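Local coordinates for peptide ABC transporter, peptide-binding protein (Thermus thermophilus, PDB 2D5W) that binds oligopeptides, here a pentapeptide, and probably delivers them to an ABC transporter for uptake into the cell, at residues Asp181-Asn186 with Asn496-Gln501; Trp296-Ala301 with Asn552-Arg557; Tyr563-Tyr568 with Trp593-Tyr598. All blocks are in the same frame, centred on the assembly; numbering follows the deposited sequence.

Interaction 1: Asp181-Asn186 with Asn496-Gln501; sequences DAEKLN and NNYQGQ
A water-bridged junction beside the peptide-binding loop forms where A182, E183 and N186, at the start of helix 182-194, meet N497 and Y498. No direct hydrogen bond joins the two segments; two waters do the linking. One donates to A182 O at 2.7 Å and accepts from N497 ND2 at 2.8 Å. Since A182 O also takes the helical N-H of N186, two bonds grip this carbonyl, while N497 ND2 has a second acceptor in P178 O. The other water accepts from N186 ND2 at 3.0 Å and donates to N497 O. Y498 buries more surface here than any other residue of the two segments. Its ring, set anti to the carbonyl carbon (chi1 -51°), reaches the helix with CD1 3.8 Å from N186 ND2, amide and ring planes 52° apart. At its tip, Y498 OH lies 4.0 Å from E183 CG. R454 makes a cation-pi contact with the same ring. N497 and Y498 both have positive phi, and N496 OD1 accepts from Q499 N (3.2 Å), three residues on. This is an Asx motif, in a loop whose Q501 NE2 hydrogen-bonds the backbone of the bound peptide.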
loop_
_atom_site.group_PDB
_atom_site.type_symbol
_atom_site.label_atom_id
_atom_site.label_comp_id
_atom_site.label_asym_id
_atom_site.label_seq_id
_atom_site.Cartn_x
_atom_site.Cartn_y
_atom_site.Cartn_z
ATOM N N ASP A 181 5.724 2.449 -28.829
ATOM C CA ASP A 181 6.624 3.323 -28.080
ATOM C C ASP A 181 6.363 3.296 -26.575
ATOM O O ASP A 181 6.572 4.295 -25.888
ATOM C CB ASP A 181 6.486 4.759 -28.594
ATOM C CG ASP A 181 6.694 4.864 -30.094
ATOM O OD1 ASP A 181 5.873 5.530 -30.761
ATOM O OD2 ASP A 181 7.679 4.288 -30.603
ATOM N N ALA A 182 5.920 2.151 -26.067
ATOM C CA ALA A 182 5.610 2.007 -24.647
ATOM C C ALA A 182 6.732 2.447 -23.712
ATOM O O ALA A 182 6.489 3.163 -22.741
ATOM C CB ALA A 182 5.217 0.565 -24.343
ATOM N N GLU A 183 7.958 2.020 -23.995
ATOM C CA GLU A 183 9.093 2.376 -23.149
ATOM C C GLU A 183 9.302 3.886 -23.066
ATOM O O GLU A 183 9.457 4.446 -21.977
ATOM C CB GLU A 183 10.363 1.707 -23.677
ATOM C CG GLU A 183 10.343 0.189 -23.586
ATOM C CD GLU A 183 10.838 -0.477 -24.858
ATOM O OE1 GLU A 183 11.915 -0.087 -25.357
ATOM O OE2 GLU A 183 10.152 -1.395 -25.355
ATOM N N LYS A 184 9.304 4.543 -24.221
ATOM C CA LYS A 184 9.497 5.985 -24.278
ATOM C C LYS A 184 8.341 6.735 -23.629
ATOM O O LYS A 184 8.548 7.744 -22.955
ATOM C CB LYS A 184 9.667 6.435 -25.733
ATOM C CG LYS A 184 11.031 6.090 -26.329
ATOM C CD LYS A 184 11.348 4.607 -26.199
ATOM C CE LYS A 184 12.789 4.306 -26.583
ATOM N NZ LYS A 184 13.134 2.876 -26.343
ATOM N N LEU A 185 7.125 6.235 -23.823
ATOM C CA LEU A 185 5.947 6.873 -23.247
ATOM C C LEU A 185 5.990 6.781 -21.721
ATOM O O LEU A 185 5.669 7.744 -21.019
ATOM C CB LEU A 185 4.680 6.206 -23.781
ATOM C CG LEU A 185 3.352 6.839 -23.364
ATOM C CD1 LEU A 185 3.307 8.310 -23.773
ATOM C CD2 LEU A 185 2.219 6.072 -24.017
ATOM N N ASN A 186 6.393 5.622 -21.211
ATOM C CA ASN A 186 6.495 5.426 -19.770
ATOM C C ASN A 186 7.524 6.401 -19.196
ATOM O O ASN A 186 7.295 7.020 -18.157
ATOM C CB ASN A 186 6.893 3.978 -19.466
ATOM C CG ASN A 186 7.062 3.717 -17.980
ATOM O OD1 ASN A 186 8.184 3.612 -17.483
ATOM N ND2 ASN A 186 5.948 3.620 -17.262
ATOM N N ASN A 496 0.797 -3.447 -21.628
ATOM C CA ASN A 496 -0.328 -2.689 -21.084
ATOM C C ASN A 496 0.161 -1.387 -20.443
ATOM O O ASN A 496 -0.507 -0.806 -19.585
ATOM C CB ASN A 496 -1.128 -3.535 -20.080
ATOM C CG ASN A 496 -0.530 -3.531 -18.692
ATOM O OD1 ASN A 496 0.678 -3.378 -18.523
ATOM N ND2 ASN A 496 -1.376 -3.723 -17.688
ATOM N N ASN A 497 1.329 -0.932 -20.885
ATOM C CA ASN A 497 1.921 0.305 -20.394
ATOM C C ASN A 497 2.233 0.286 -18.903
ATOM O O ASN A 497 2.134 1.302 -18.216
ATOM C CB ASN A 497 1.015 1.485 -20.753
ATOM C CG ASN A 497 0.728 1.549 -22.242
ATOM O OD1 ASN A 497 -0.380 1.249 -22.685
ATOM N ND2 ASN A 497 1.736 1.919 -23.020
ATOM N N TYR A 498 2.615 -0.891 -18.420
ATOM C CA TYR A 498 3.005 -1.097 -17.029
ATOM C C TYR A 498 1.948 -0.713 -16.003
ATOM O O TYR A 498 2.261 -0.124 -14.963
ATOM C CB TYR A 498 4.310 -0.344 -16.748
ATOM C CG TYR A 498 5.401 -0.649 -17.748
ATOM C CD1 TYR A 498 5.629 0.190 -18.837
ATOM C CD2 TYR A 498 6.195 -1.786 -17.612
ATOM C CE1 TYR A 498 6.627 -0.096 -19.769
ATOM C CE2 TYR A 498 7.194 -2.082 -18.541
ATOM C CZ TYR A 498 7.402 -1.233 -19.612
ATOM O OH TYR A 498 8.390 -1.523 -20.527
ATOM N N GLN A 499 0.700 -1.075 -16.284
ATOM C CA GLN A 499 -0.407 -0.773 -15.384
ATOM C C GLN A 499 -0.784 -1.972 -14.515
ATOM O O GLN A 499 -0.606 -3.125 -14.916
ATOM C CB GLN A 499 -1.633 -0.339 -16.194
ATOM C CG GLN A 499 -1.387 0.863 -17.093
ATOM C CD GLN A 499 -2.561 1.186 -18.006
ATOM O OE1 GLN A 499 -3.371 0.316 -18.340
ATOM N NE2 GLN A 499 -2.642 2.439 -18.437
ATOM N N GLY A 500 -1.301 -1.697 -13.322
ATOM C CA GLY A 500 -1.728 -2.776 -12.449
ATOM C C GLY A 500 -0.764 -3.211 -11.363
ATOM O O GLY A 500 0.402 -2.813 -11.346
ATOM N N GLN A 501 -1.267 -4.057 -10.466
ATOM C CA GLN A 501 -0.488 -4.554 -9.340
ATOM C C GLN A 501 -0.363 -6.074 -9.235
ATOM O O GLN A 501 0.068 -6.580 -8.201
ATOM C CB GLN A 501 -1.060 -4.000 -8.030
ATOM C CG GLN A 501 -0.953 -2.490 -7.895
ATOM C CD GLN A 501 -1.529 -1.994 -6.585
ATOM O OE1 GLN A 501 -2.741 -2.013 -6.382
ATOM N NE2 GLN A 501 -0.659 -1.562 -5.683
HETATM O O HOH W 1 4.065 2.708 -21.615
HETATM O O HOH W 2 3.492 3.622 -19.017
#

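Interaction 2: Trp296-Ala301 with Asn552-Arg557; sequences WFVPGA and NPYVVR
Y554 turns its ring anti to its own carbonyl carbon (chi1 -70°), and V298 places CG2 in the same relation to its carbonyl carbon; together these rotations bring the methyl to the ring edge, V298 CG2 lying 3.8 Å from Y554 CD1 and near the ring plane. W296 and N552 share that face of the sheet. Further along it, V556 CG2 approaches the edge of the W296 indole, near its plane, at 4.4 Å from CD1. F297 and P553 occupy the reverse face, where F297 CE1 sits 3.7 Å from P553 CB.

The backbone fixes this register. W296 and Y554 form a hydrogen-bonded pair, with W296 N to Y554 O at 2.8 Å and Y554 N to W296 O at 2.7 Å. V298 and N552 form the next: V298 N to N552 O is nearly straight (2.8 Å, 170°), whereas the return bond from N552 N to V298 O comes from well above the carbonyl plane. Between them P553 faces F297 as a non-hydrogen-bonded pair, a place that asks no N-H of the proline; its CA approaches W296 O to 3.1 Å in a CA-H...O contact. N552 OD1 makes a weak hydrogen bond to a basic side chain of the bound peptide. The axes of strand segments 296-300 and 552-557 approach to 4.6 Å, with directions 147° apart: a twisted antiparallel ladder within a mixed beta-sheet.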
loop_
_atom_site.group_PDB
_atom_site.type_symbol
_atom_site.label_atom_id
_atom_site.label_comp_id
_atom_site.label_asym_id
_atom_site.label_seq_id
_atom_site.Cartn_x
_atom_site.Cartn_y
_atom_site.Cartn_z
ATOM N N TRP A 296 0.872 0.031 21.835
ATOM C CA TRP A 296 -0.390 -0.502 21.332
ATOM C C TRP A 296 -0.166 -1.399 20.127
ATOM O O TRP A 296 0.800 -1.220 19.388
ATOM C CB TRP A 296 -1.315 0.632 20.882
ATOM C CG TRP A 296 -1.530 1.710 21.883
ATOM C CD1 TRP A 296 -0.873 2.904 21.963
ATOM C CD2 TRP A 296 -2.493 1.708 22.937
ATOM N NE1 TRP A 296 -1.375 3.652 23.004
ATOM C CE2 TRP A 296 -2.370 2.940 23.618
ATOM C CE3 TRP A 296 -3.452 0.784 23.373
ATOM C CZ2 TRP A 296 -3.175 3.271 24.715
ATOM C CZ3 TRP A 296 -4.251 1.114 24.462
ATOM C CH2 TRP A 296 -4.106 2.349 25.120
ATOM N N PHE A 297 -1.071 -2.352 19.927
ATOM C CA PHE A 297 -1.007 -3.252 18.779
ATOM C C PHE A 297 -2.343 -3.117 18.064
ATOM O O PHE A 297 -3.393 -3.413 18.633
ATOM C CB PHE A 297 -0.781 -4.691 19.242
ATOM C CG PHE A 297 0.578 -4.922 19.835
ATOM C CD1 PHE A 297 1.639 -5.331 19.037
ATOM C CD2 PHE A 297 0.802 -4.703 21.189
ATOM C CE1 PHE A 297 2.908 -5.519 19.580
ATOM C CE2 PHE A 297 2.069 -4.887 21.743
ATOM C CZ PHE A 297 3.121 -5.297 20.937
ATOM N N VAL A 298 -2.299 -2.664 16.816
ATOM C CA VAL A 298 -3.515 -2.449 16.048
ATOM C C VAL A 298 -3.654 -3.392 14.865
ATOM O O VAL A 298 -2.847 -3.367 13.942
ATOM C CB VAL A 298 -3.575 -0.994 15.523
ATOM C CG1 VAL A 298 -4.860 -0.766 14.737
ATOM C CG2 VAL A 298 -3.483 -0.019 16.688
ATOM N N PRO A 299 -4.681 -4.255 14.887
ATOM C CA PRO A 299 -4.870 -5.182 13.771
ATOM C C PRO A 299 -5.295 -4.411 12.525
ATOM O O PRO A 299 -5.963 -3.385 12.617
ATOM C CB PRO A 299 -5.970 -6.110 14.278
ATOM C CG PRO A 299 -5.722 -6.137 15.750
ATOM C CD PRO A 299 -5.483 -4.674 16.049
ATOM N N GLY A 300 -4.889 -4.906 11.365
ATOM C CA GLY A 300 -5.248 -4.253 10.122
ATOM C C GLY A 300 -5.178 -5.252 8.991
ATOM O O GLY A 300 -4.920 -6.433 9.216
ATOM N N ALA A 301 -5.419 -4.790 7.772
ATOM C CA ALA A 301 -5.358 -5.663 6.610
ATOM C C ALA A 301 -3.925 -5.568 6.104
ATOM O O ALA A 301 -3.639 -4.896 5.116
ATOM C CB ALA A 301 -6.343 -5.189 5.551
ATOM N N ASN A 552 -0.005 -3.773 13.629
ATOM C CA ASN A 552 1.046 -2.770 13.770
ATOM C C ASN A 552 1.248 -2.325 15.208
ATOM O O ASN A 552 0.290 -1.989 15.904
ATOM C CB ASN A 552 0.734 -1.507 12.956
ATOM C CG ASN A 552 0.796 -1.727 11.457
ATOM O OD1 ASN A 552 1.624 -2.486 10.960
ATOM N ND2 ASN A 552 -0.068 -1.032 10.725
ATOM N N PRO A 553 2.502 -2.331 15.679
ATOM C CA PRO A 553 2.745 -1.889 17.051
ATOM C C PRO A 553 3.009 -0.384 17.000
ATOM O O PRO A 553 3.686 0.104 16.091
ATOM C CB PRO A 553 3.984 -2.679 17.452
ATOM C CG PRO A 553 4.750 -2.755 16.169
ATOM C CD PRO A 553 3.680 -3.029 15.128
ATOM N N TYR A 554 2.447 0.353 17.951
ATOM C CA TYR A 554 2.656 1.792 18.027
ATOM C C TYR A 554 3.194 2.157 19.397
ATOM O O TYR A 554 2.687 1.681 20.415
ATOM C CB TYR A 554 1.353 2.556 17.774
ATOM C CG TYR A 554 0.871 2.466 16.349
ATOM C CD1 TYR A 554 -0.160 1.601 15.995
ATOM C CD2 TYR A 554 1.475 3.223 15.347
ATOM C CE1 TYR A 554 -0.580 1.493 14.675
ATOM C CE2 TYR A 554 1.064 3.120 14.027
ATOM C CZ TYR A 554 0.040 2.255 13.699
ATOM O OH TYR A 554 -0.365 2.151 12.390
ATOM N N VAL A 555 4.240 2.975 19.419
ATOM C CA VAL A 555 4.840 3.437 20.666
ATOM C C VAL A 555 4.567 4.931 20.666
ATOM O O VAL A 555 5.003 5.652 19.766
ATOM C CB VAL A 555 6.352 3.159 20.701
ATOM C CG1 VAL A 555 6.929 3.584 22.050
ATOM C CG2 VAL A 555 6.602 1.675 20.468
ATOM N N VAL A 556 3.840 5.392 21.680
ATOM C CA VAL A 556 3.431 6.787 21.752
ATOM C C VAL A 556 3.794 7.436 23.079
ATOM O O VAL A 556 3.444 6.927 24.144
ATOM C CB VAL A 556 1.900 6.881 21.536
ATOM C CG1 VAL A 556 1.453 8.331 21.513
ATOM C CG2 VAL A 556 1.516 6.174 20.242
ATOM N N ARG A 557 4.485 8.569 23.018
ATOM C CA ARG A 557 4.884 9.262 24.235
ATOM C C ARG A 557 3.672 9.731 25.022
ATOM O O ARG A 557 2.693 10.220 24.452
ATOM C CB ARG A 557 5.759 10.474 23.916
ATOM C CG ARG A 557 6.433 11.059 25.156
ATOM C CD ARG A 557 7.046 12.423 24.904
ATOM N NE ARG A 557 8.000 12.430 23.797
ATOM C CZ ARG A 557 9.218 11.897 23.838
ATOM N NH1 ARG A 557 9.660 11.300 24.938
ATOM N NH2 ARG A 557 10.005 11.975 22.775
#

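Interaction 3: Tyr563-Tyr568 with Trp593-Tyr598; sequences YVASAY and WDQAKY
V564 sets its two methyls against different side chains: CG1 lies 3.7 Å from Y598 CD2, and CG2 packs on W593 CB at 3.9 Å. It crosses each of these side chains at about a right angle, whereas Q595 slides past it in the opposite direction, so the valine is bordered by three residues of 593-598.

Q595 carries the polar part. Its CG stands anti to the backbone N (chi1 -175°), and a bend at chi2 (64°) swings the amide onto the backbone of A565. There OE1 accepts from A565 N at 3.0 Å and NE2 donates to A565 O at 2.8 Å, both N-H...O angles being 170°. A565 O lies close to the amide plane of Q595, and the NE2 bond also runs in the plane of the A565 carbonyl. One side-chain amide thus pairs with both backbone polar atoms of a single residue, much as a neighbouring strand would, and the two bonds fix its rotation. A water that donates to OE1 (2.8 Å) and to Y563 O gives the oxygen a second donor.

Two irregular C-terminal segments, following strands 560-561 and 583-584, meet here beside the strand pair 293-308 and 544-557: A565 touches Y554, and Q595 touches W296 and V298. The second runs into a short 3-10 turn that ends at Y598, where Y598 N bonds to Q595 O. This turn presents Y598 to the other segment: its CB lies 3.6 Å from A565 O and 3.9 Å from S566 CB. K597 CG sits over the centre of one face of the Y598 ring. The phenol oxygen bonds to D50 OD2, and W593 NE1 is held by E581 OE2. At the far end a water accepts from A567 N and donates to Y598 O (2.9 Å).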
loop_
_atom_site.group_PDB
_atom_site.type_symbol
_atom_site.label_atom_id
_atom_site.label_comp_id
_atom_site.label_asym_id
_atom_site.label_seq_id
_atom_site.Cartn_x
_atom_site.Cartn_y
_atom_site.Cartn_z
ATOM N N TYR A 563 -3.121 10.857 18.264
ATOM C CA TYR A 563 -2.245 10.128 17.345
ATOM C C TYR A 563 -2.777 8.707 17.513
ATOM O O TYR A 563 -2.223 7.902 18.267
ATOM C CB TYR A 563 -0.787 10.202 17.805
ATOM C CG TYR A 563 0.190 9.618 16.806
ATOM C CD1 TYR A 563 0.726 10.405 15.787
ATOM C CD2 TYR A 563 0.540 8.269 16.848
ATOM C CE1 TYR A 563 1.588 9.864 14.832
ATOM C CE2 TYR A 563 1.399 7.716 15.899
ATOM C CZ TYR A 563 1.917 8.517 14.895
ATOM O OH TYR A 563 2.752 7.972 13.947
ATOM N N VAL A 564 -3.867 8.420 16.809
ATOM C CA VAL A 564 -4.563 7.146 16.913
ATOM C C VAL A 564 -4.798 6.492 15.563
ATOM O O VAL A 564 -5.076 7.169 14.572
ATOM C CB VAL A 564 -5.924 7.370 17.618
ATOM C CG1 VAL A 564 -6.751 6.091 17.630
ATOM C CG2 VAL A 564 -5.681 7.878 19.031
ATOM N N ALA A 565 -4.694 5.167 15.539
ATOM C CA ALA A 565 -4.901 4.397 14.326
ATOM C C ALA A 565 -5.897 3.274 14.591
ATOM O O ALA A 565 -6.114 2.874 15.737
ATOM C CB ALA A 565 -3.573 3.813 13.844
ATOM N N SER A 566 -6.510 2.778 13.524
ATOM C CA SER A 566 -7.456 1.676 13.623
ATOM C C SER A 566 -7.196 0.803 12.404
ATOM O O SER A 566 -6.327 1.113 11.594
ATOM C CB SER A 566 -8.898 2.185 13.608
ATOM O OG SER A 566 -9.220 2.741 12.347
ATOM N N ALA A 567 -7.947 -0.281 12.269
ATOM C CA ALA A 567 -7.758 -1.182 11.139
ATOM C C ALA A 567 -7.780 -0.470 9.789
ATOM O O ALA A 567 -6.988 -0.786 8.901
ATOM C CB ALA A 567 -8.816 -2.275 11.165
ATOM N N TYR A 568 -8.677 0.500 9.641
ATOM C CA TYR A 568 -8.801 1.213 8.378
ATOM C C TYR A 568 -8.787 2.741 8.459
ATOM O O TYR A 568 -9.214 3.413 7.522
ATOM C CB TYR A 568 -10.067 0.744 7.651
ATOM C CG TYR A 568 -10.024 -0.710 7.228
ATOM C CD1 TYR A 568 -10.803 -1.670 7.870
ATOM C CD2 TYR A 568 -9.219 -1.119 6.164
ATOM C CE1 TYR A 568 -10.788 -3.004 7.458
ATOM C CE2 TYR A 568 -9.195 -2.450 5.742
ATOM C CZ TYR A 568 -9.985 -3.385 6.392
ATOM O OH TYR A 568 -9.998 -4.694 5.962
ATOM N N TRP A 593 -9.867 11.262 20.629
ATOM C CA TRP A 593 -9.842 9.842 20.304
ATOM C C TRP A 593 -9.019 9.090 21.339
ATOM O O TRP A 593 -8.122 9.661 21.954
ATOM C CB TRP A 593 -9.218 9.624 18.919
ATOM C CG TRP A 593 -9.873 10.412 17.832
ATOM C CD1 TRP A 593 -9.583 11.691 17.454
ATOM C CD2 TRP A 593 -10.982 9.995 17.026
ATOM N NE1 TRP A 593 -10.448 12.099 16.466
ATOM C CE2 TRP A 593 -11.317 11.078 16.186
ATOM C CE3 TRP A 593 -11.728 8.812 16.936
ATOM C CZ2 TRP A 593 -12.368 11.015 15.263
ATOM C CZ3 TRP A 593 -12.773 8.750 16.020
ATOM C CH2 TRP A 593 -13.082 9.845 15.196
ATOM N N ASP A 594 -9.338 7.817 21.546
ATOM C CA ASP A 594 -8.576 6.992 22.473
ATOM C C ASP A 594 -8.219 5.708 21.748
ATOM O O ASP A 594 -9.084 5.031 21.192
ATOM C CB ASP A 594 -9.358 6.654 23.738
ATOM C CG ASP A 594 -8.503 5.908 24.750
ATOM O OD1 ASP A 594 -7.649 6.550 25.401
ATOM O OD2 ASP A 594 -8.662 4.677 24.877
ATOM N N GLN A 595 -6.938 5.369 21.780
ATOM C CA GLN A 595 -6.429 4.194 21.093
ATOM C C GLN A 595 -6.944 2.836 21.569
ATOM O O GLN A 595 -7.084 1.911 20.773
ATOM C CB GLN A 595 -4.899 4.201 21.162
ATOM C CG GLN A 595 -4.248 3.091 20.373
ATOM C CD GLN A 595 -4.515 3.213 18.890
ATOM O OE1 GLN A 595 -3.878 4.005 18.192
ATOM N NE2 GLN A 595 -5.474 2.442 18.402
ATOM N N ALA A 596 -7.232 2.721 22.859
ATOM C CA ALA A 596 -7.680 1.456 23.438
ATOM C C ALA A 596 -8.731 0.658 22.665
ATOM O O ALA A 596 -8.514 -0.512 22.346
ATOM C CB ALA A 596 -8.162 1.689 24.866
ATOM N N LYS A 597 -9.858 1.287 22.358
ATOM C CA LYS A 597 -10.949 0.601 21.667
ATOM C C LYS A 597 -10.643 0.070 20.266
ATOM O O LYS A 597 -11.380 -0.771 19.751
ATOM C CB LYS A 597 -12.178 1.510 21.600
ATOM C CG LYS A 597 -12.010 2.726 20.706
ATOM C CD LYS A 597 -13.265 3.587 20.696
ATOM C CE LYS A 597 -13.487 4.263 22.039
ATOM N NZ LYS A 597 -12.367 5.186 22.384
ATOM N N TYR A 598 -9.564 0.545 19.654
ATOM C CA TYR A 598 -9.205 0.100 18.309
ATOM C C TYR A 598 -8.019 -0.857 18.313
ATOM O O TYR A 598 -7.656 -1.407 17.274
ATOM C CB TYR A 598 -8.849 1.302 17.434
ATOM C CG TYR A 598 -9.834 2.438 17.512
ATOM C CD1 TYR A 598 -11.113 2.323 16.967
ATOM C CD2 TYR A 598 -9.493 3.629 18.148
ATOM C CE1 TYR A 598 -12.027 3.371 17.056
ATOM C CE2 TYR A 598 -10.395 4.678 18.244
ATOM C CZ TYR A 598 -11.659 4.545 17.698
ATOM O OH TYR A 598 -12.547 5.588 17.814
HETATM O O HOH W 3 -1.860 5.452 19.479
HETATM O O HOH W 4 -9.086 -1.372 14.796
#

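How the interactions relate
From the N terminus, 181-186 comes first and waits until 496-501 to close interaction 1, across 309 intervening residues, tying helix 182-194 to the loop before helix 509-518. Strand segment 296-301 lies within that loop but pairs with 552-557 beyond it, so interactions 1 and 2 cross along the chain; interaction 2 joins strand 293-308 to strand 544-557. Interaction 3 follows in series, closing a short loop with 24 residues between its segments near the C terminus. In space interactions 2 and 3 adjoin, with centres about 8 Å apart and W296 CD2 3.4 Å from Q595 CG, so the C-terminal loops pack on the strand pair. Interaction 1 lies on the opposite side of the chain's centre, about 37 Å from interaction 2 between centres.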